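Local coordinates for protein putative 4-amino-4-deoxychorismate lyase (Thermus thermophilus, PDB 2ZGI) that binds pyridoxal 5'-phosphate and is probably a lyase of the class-IV aminotransferase family, putatively acting on 4-amino-4-deoxychorismate, at residues Y133-E147 and L150-T163. Residues are numbered along the deposited sequence; the frame is centred on the assembly and turned at random.
Sequences YRLALEEARKEGAFE and LLDAFGHVVDGSRT. With PLP (pyridoxal-5'-phosphate), chain P.
The backbones of Tyr133 and Ser161 draw close where helix 131-142 passes the loop after strand 157-160, 4.4 Å from CA to CA, and beyond the helix Glu147 CA returns to within 6.4 Å of Gly160 CA. The Glu147 carboxylate, buried, is gripped by that loop. Its OE1 accepts from Thr163 OG1 (2.7 Å) through the anti lone pair and from Arg162 N, which meets it on the syn side but 32° out of the carboxylate plane. OE2 takes the Ser161 hydroxyl at 2.5 Å (OG to OE2) and forms a salt bridge with Arg162 NH1. With CG anti to the backbone N and the chain bent at chi2, both Glu147 oxygens reach the loop. The helix and strand 147-151 belong to a beta-alpha-beta unit begun by strand 111-117. The end of strand 157-160 and the loop after it line the cofactor pocket: Asp159 OD1, on the strand, lies 2.9 Å from PLP N1, consistent with stabilising a protonated pyridine, while Asp159 OD2 accepts from Leu180 N. Arg162 is fixed by a nearly straight bond, 176° at hydrogen, from NH1 to Phe146 O, and its guanidinium lies flat on the Phe146 ring, planes 8° apart, in an off-centre cation-pi contact. Water 2 joins Arg162 NH2, Arg141 NE and Phe146 O. Leu150 CD1 packs against Ala136 CB (3.7 Å) and Tyr133 CD1, and the Tyr133 ring touches the PLP methyl, CE1 to C2A 3.4 Å.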
loop_
_atom_site.group_PDB
_atom_site.type_symbol
_atom_site.label_atom_id
_atom_site.label_comp_id
_atom_site.label_asym_id
_atom_site.label_seq_id
_atom_site.Cartn_x
_atom_site.Cartn_y
_atom_site.Cartn_z
ATOM N N TYR D 133 -6.639 12.467 10.576
ATOM C CA TYR D 133 -6.191 12.742 11.932
ATOM C C TYR D 133 -7.304 12.424 12.921
ATOM O O TYR D 133 -7.066 11.817 13.956
ATOM C CB TYR D 133 -5.727 14.201 12.074
ATOM C CG TYR D 133 -4.684 14.553 11.033
ATOM C CD1 TYR D 133 -3.325 14.259 11.239
ATOM C CD2 TYR D 133 -5.058 15.135 9.826
ATOM C CE1 TYR D 133 -2.370 14.561 10.235
ATOM C CE2 TYR D 133 -4.134 15.420 8.848
ATOM C CZ TYR D 133 -2.793 15.156 9.059
ATOM O OH TYR D 133 -1.911 15.480 8.049
ATOM N N ARG D 134 -8.526 12.792 12.589
ATOM C CA ARG D 134 -9.652 12.404 13.484
ATOM C C ARG D 134 -9.709 10.890 13.649
ATOM O O ARG D 134 -9.746 10.375 14.774
ATOM C CB ARG D 134 -10.985 12.909 12.945
ATOM C CG ARG D 134 -11.118 14.446 12.872
ATOM C CD ARG D 134 -12.518 14.835 12.424
ATOM N NE ARG D 134 -13.555 14.272 13.288
ATOM C CZ ARG D 134 -13.999 14.816 14.420
ATOM N NH1 ARG D 134 -13.537 15.988 14.859
ATOM N NH2 ARG D 134 -14.942 14.182 15.115
ATOM N N LEU D 135 -9.703 10.182 12.521
ATOM C CA LEU D 135 -9.795 8.716 12.510
ATOM C C LEU D 135 -8.623 8.053 13.257
ATOM O O LEU D 135 -8.821 7.048 13.987
ATOM C CB LEU D 135 -9.917 8.196 11.075
ATOM C CG LEU D 135 -11.187 8.613 10.351
ATOM C CD1 LEU D 135 -11.031 8.399 8.850
ATOM C CD2 LEU D 135 -12.503 7.933 10.932
ATOM N N ALA D 136 -7.420 8.626 13.110
ATOM C CA ALA D 136 -6.259 8.158 13.838
ATOM C C ALA D 136 -6.430 8.317 15.366
ATOM O O ALA D 136 -6.095 7.385 16.142
ATOM C CB ALA D 136 -4.965 8.849 13.336
ATOM N N LEU D 137 -6.949 9.467 15.814
ATOM C CA LEU D 137 -7.163 9.666 17.251
ATOM C C LEU D 137 -8.294 8.756 17.762
ATOM O O LEU D 137 -8.198 8.207 18.863
ATOM C CB LEU D 137 -7.478 11.135 17.576
ATOM C CG LEU D 137 -7.779 11.463 19.058
ATOM C CD1 LEU D 137 -6.578 11.150 19.977
ATOM C CD2 LEU D 137 -8.224 12.915 19.234
ATOM N N GLU D 138 -9.351 8.602 16.969
ATOM C CA GLU D 138 -10.466 7.708 17.353
ATOM C C GLU D 138 -9.980 6.268 17.572
ATOM O O GLU D 138 -10.309 5.645 18.577
ATOM C CB GLU D 138 -11.638 7.778 16.371
ATOM C CG GLU D 138 -12.464 9.078 16.491
ATOM C CD GLU D 138 -13.388 9.381 15.293
ATOM O OE1 GLU D 138 -13.644 8.469 14.464
ATOM O OE2 GLU D 138 -13.865 10.544 15.195
ATOM N N GLU D 139 -9.157 5.769 16.656
ATOM C CA GLU D 139 -8.527 4.473 16.839
ATOM C C GLU D 139 -7.657 4.385 18.096
ATOM O O GLU D 139 -7.764 3.410 18.880
ATOM C CB GLU D 139 -7.747 4.056 15.579
ATOM C CG GLU D 139 -7.235 2.600 15.658
ATOM C CD GLU D 139 -6.311 2.242 14.517
ATOM O OE1 GLU D 139 -6.704 2.498 13.368
ATOM O OE2 GLU D 139 -5.193 1.723 14.777
ATOM N N ALA D 140 -6.819 5.393 18.330
ATOM C CA ALA D 140 -5.969 5.395 19.499
ATOM C C ALA D 140 -6.774 5.294 20.802
ATOM O O ALA D 140 -6.456 4.496 21.712
ATOM C CB ALA D 140 -5.071 6.635 19.512
ATOM N N ARG D 141 -7.807 6.125 20.893
ATOM C CA ARG D 141 -8.627 6.190 22.092
ATOM C C ARG D 141 -9.411 4.888 22.295
ATOM O O ARG D 141 -9.531 4.418 23.419
ATOM C CB ARG D 141 -9.555 7.420 22.041
ATOM C CG ARG D 141 -8.802 8.726 22.299
ATOM C CD ARG D 141 -9.748 9.911 22.488
ATOM N NE ARG D 141 -9.009 11.144 22.763
ATOM C CZ ARG D 141 -9.583 12.338 22.910
ATOM N NH1 ARG D 141 -10.909 12.456 22.796
ATOM N NH2 ARG D 141 -8.837 13.410 23.160
ATOM N N LYS D 142 -9.940 4.316 21.218
ATOM C CA LYS D 142 -10.548 2.977 21.305
ATOM C C LYS D 142 -9.596 1.969 21.980
ATOM O O LYS D 142 -10.029 1.170 22.818
ATOM C CB LYS D 142 -10.995 2.467 19.941
ATOM C CG LYS D 142 -11.837 1.202 20.023
ATOM C CD LYS D 142 -12.425 0.843 18.669
ATOM C CE LYS D 142 -13.178 -0.495 18.729
ATOM N NZ LYS D 142 -14.003 -0.702 17.488
ATOM N N GLU D 143 -8.306 2.049 21.638
ATOM C CA GLU D 143 -7.258 1.174 22.188
ATOM C C GLU D 143 -6.677 1.658 23.492
ATOM O O GLU D 143 -5.613 1.194 23.901
ATOM C CB GLU D 143 -6.093 1.053 21.198
ATOM C CG GLU D 143 -6.047 -0.262 20.459
ATOM C CD GLU D 143 -7.199 -0.414 19.537
ATOM O OE1 GLU D 143 -7.978 -1.405 19.676
ATOM O OE2 GLU D 143 -7.332 0.493 18.688
ATOM N N GLY D 144 -7.334 2.618 24.126
ATOM C CA GLY D 144 -6.894 3.107 25.419
ATOM C C GLY D 144 -5.641 3.964 25.405
ATOM O O GLY D 144 -5.031 4.158 26.457
ATOM N N ALA D 145 -5.250 4.464 24.219
ATOM C CA ALA D 145 -4.051 5.309 24.045
ATOM C C ALA D 145 -4.358 6.803 23.963
ATOM O O ALA D 145 -5.475 7.180 23.630
ATOM C CB ALA D 145 -3.282 4.885 22.793
ATOM N N PHE D 146 -3.345 7.633 24.230
ATOM C CA PHE D 146 -3.486 9.093 24.191
ATOM C C PHE D 146 -3.461 9.665 22.773
ATOM O O PHE D 146 -4.236 10.569 22.432
ATOM C CB PHE D 146 -2.422 9.785 25.071
ATOM C CG PHE D 146 -2.473 11.292 24.999
ATOM C CD1 PHE D 146 -3.412 12.010 25.752
ATOM C CD2 PHE D 146 -1.620 11.994 24.144
ATOM C CE1 PHE D 146 -3.469 13.410 25.672
ATOM C CE2 PHE D 146 -1.681 13.400 24.054
ATOM C CZ PHE D 146 -2.596 14.097 24.812
ATOM N N GLU D 147 -2.566 9.151 21.939
ATOM C CA GLU D 147 -2.393 9.740 20.617
ATOM C C GLU D 147 -2.271 8.651 19.586
ATOM O O GLU D 147 -1.704 7.583 19.868
ATOM C CB GLU D 147 -1.138 10.628 20.579
ATOM C CG GLU D 147 -0.779 11.279 19.179
ATOM C CD GLU D 147 -1.830 12.291 18.742
ATOM O OE1 GLU D 147 -1.531 13.520 18.739
ATOM O OE2 GLU D 147 -2.961 11.878 18.437
ATOM N N LEU D 150 0.309 8.530 12.451
ATOM C CA LEU D 150 -0.008 8.394 11.027
ATOM C C LEU D 150 1.260 8.175 10.170
ATOM O O LEU D 150 2.357 8.546 10.574
ATOM C CB LEU D 150 -0.779 9.625 10.492
ATOM C CG LEU D 150 -2.176 9.871 11.113
ATOM C CD1 LEU D 150 -2.025 10.779 12.331
ATOM C CD2 LEU D 150 -3.164 10.419 10.097
ATOM N N LEU D 151 1.068 7.554 9.009
ATOM C CA LEU D 151 2.143 7.174 8.085
ATOM C C LEU D 151 2.156 8.061 6.853
ATOM O O LEU D 151 1.144 8.727 6.554
ATOM C CB LEU D 151 1.876 5.747 7.589
ATOM C CG LEU D 151 1.658 4.713 8.702
ATOM C CD1 LEU D 151 1.296 3.382 8.088
ATOM C CD2 LEU D 151 2.893 4.643 9.579
ATOM N N ASP D 152 3.288 8.066 6.146
ATOM C CA ASP D 152 3.323 8.598 4.786
ATOM C C ASP D 152 3.079 7.439 3.796
ATOM O O ASP D 152 2.779 6.297 4.209
ATOM C CB ASP D 152 4.605 9.404 4.482
ATOM C CG ASP D 152 5.869 8.551 4.418
ATOM O OD1 ASP D 152 5.784 7.301 4.456
ATOM O OD2 ASP D 152 6.952 9.166 4.333
ATOM N N ALA D 153 3.156 7.748 2.508
ATOM C CA ALA D 153 2.892 6.763 1.462
ATOM C C ALA D 153 3.834 5.573 1.553
ATOM O O ALA D 153 3.462 4.457 1.179
ATOM C CB ALA D 153 3.017 7.415 0.070
ATOM N N PHE D 154 5.038 5.797 2.069
ATOM C CA PHE D 154 6.060 4.756 2.083
ATOM C C PHE D 154 6.143 3.983 3.392
ATOM O O PHE D 154 7.064 3.174 3.596
ATOM C CB PHE D 154 7.424 5.362 1.725
ATOM C CG PHE D 154 7.393 6.293 0.518
ATOM C CD1 PHE D 154 6.897 5.853 -0.712
ATOM C CD2 PHE D 154 7.869 7.592 0.617
ATOM C CE1 PHE D 154 6.877 6.694 -1.838
ATOM C CE2 PHE D 154 7.847 8.443 -0.496
ATOM C CZ PHE D 154 7.368 7.985 -1.727
ATOM N N GLY D 155 5.186 4.215 4.291
ATOM C CA GLY D 155 5.230 3.568 5.596
ATOM C C GLY D 155 6.100 4.195 6.668
ATOM O O GLY D 155 6.229 3.619 7.752
ATOM N N HIS D 156 6.670 5.381 6.423
ATOM C CA HIS D 156 7.335 6.088 7.512
ATOM C C HIS D 156 6.243 6.551 8.494
ATOM O O HIS D 156 5.142 6.843 8.043
ATOM C CB HIS D 156 8.047 7.350 7.043
ATOM C CG HIS D 156 9.026 7.125 5.942
ATOM N ND1 HIS D 156 10.154 6.346 6.101
ATOM C CD2 HIS D 156 9.059 7.581 4.677
ATOM C CE1 HIS D 156 10.853 6.354 4.982
ATOM N NE2 HIS D 156 10.200 7.076 4.094
ATOM N N VAL D 157 6.577 6.607 9.789
ATOM C CA VAL D 157 5.721 7.226 10.817
ATOM C C VAL D 157 6.018 8.718 10.816
ATOM O O VAL D 157 7.140 9.150 11.166
ATOM C CB VAL D 157 5.977 6.680 12.233
ATOM C CG1 VAL D 157 5.035 7.362 13.260
ATOM C CG2 VAL D 157 5.829 5.129 12.274
ATOM N N VAL D 158 5.033 9.518 10.420
ATOM C CA VAL D 158 5.303 10.958 10.210
ATOM C C VAL D 158 4.521 12.011 11.033
ATOM O O VAL D 158 4.795 13.222 10.912
ATOM C CB VAL D 158 5.179 11.320 8.703
ATOM C CG1 VAL D 158 6.140 10.454 7.858
ATOM C CG2 VAL D 158 3.744 11.180 8.221
ATOM N N ASP D 159 3.520 11.599 11.804
ATOM C CA ASP D 159 2.771 12.596 12.569
ATOM C C ASP D 159 1.942 11.919 13.637
ATOM O O ASP D 159 1.705 10.674 13.597
ATOM C CB ASP D 159 1.882 13.458 11.640
ATOM C CG ASP D 159 1.967 14.975 11.938
ATOM O OD1 ASP D 159 2.204 15.354 13.106
ATOM O OD2 ASP D 159 1.772 15.796 10.988
ATOM N N GLY D 160 1.554 12.725 14.622
ATOM C CA GLY D 160 0.464 12.379 15.537
ATOM C C GLY D 160 -0.802 13.058 15.042
ATOM O O GLY D 160 -0.728 13.930 14.181
ATOM N N SER D 161 -1.967 12.686 15.565
ATOM C CA SER D 161 -3.215 13.353 15.135
ATOM C C SER D 161 -3.254 14.874 15.471
ATOM O O SER D 161 -3.795 15.672 14.695
ATOM C CB SER D 161 -4.449 12.644 15.720
ATOM O OG SER D 161 -4.692 13.105 17.044
ATOM N N ARG D 162 -2.672 15.264 16.608
ATOM C CA ARG D 162 -2.599 16.685 16.974
ATOM C C ARG D 162 -1.312 17.056 17.688
ATOM O O ARG D 162 -1.180 18.170 18.210
ATOM C CB ARG D 162 -3.820 17.122 17.786
ATOM C CG ARG D 162 -4.370 16.074 18.725
ATOM C CD ARG D 162 -3.588 15.987 20.035
ATOM N NE ARG D 162 -4.492 15.643 21.149
ATOM C CZ ARG D 162 -4.654 14.418 21.660
ATOM N NH1 ARG D 162 -3.970 13.366 21.186
ATOM N NH2 ARG D 162 -5.520 14.247 22.651
ATOM N N THR D 163 -0.360 16.120 17.708
ATOM C CA THR D 163 0.955 16.371 18.280
ATOM C C THR D 163 2.038 15.917 17.298
ATOM O O THR D 163 1.768 15.142 16.382
ATOM C CB THR D 163 1.153 15.662 19.643
ATOM O OG1 THR D 163 0.983 14.243 19.469
ATOM C CG2 THR D 163 0.159 16.213 20.713
HETATM N N1 PLP P . 0.408 17.397 14.180
HETATM C C2 PLP P . -0.754 17.762 13.599
HETATM C C2A PLP P . -1.390 16.845 12.596
HETATM C C3 PLP P . -1.364 18.972 13.947
HETATM O O3 PLP P . -2.537 19.299 13.335
HETATM C C4 PLP P . -0.730 19.810 14.873
HETATM C C4A PLP P . -1.288 21.159 15.275
HETATM C C5 PLP P . 0.485 19.419 15.430
HETATM C C6 PLP P . 1.026 18.192 15.050
HETATM C C5A PLP P . 1.213 20.250 16.466
HETATM O O4P PLP P . 1.695 21.511 15.998
HETATM P P PLP P . 2.023 22.746 16.963
HETATM O O1P PLP P . 3.170 22.333 17.851
HETATM O O2P PLP P . 0.808 23.063 17.807
HETATM O O3P PLP P . 2.327 23.775 15.924
HETATM O O HOH W 1 0.600 15.844 8.592
HETATM O O HOH W 2 -6.462 11.484 23.602
#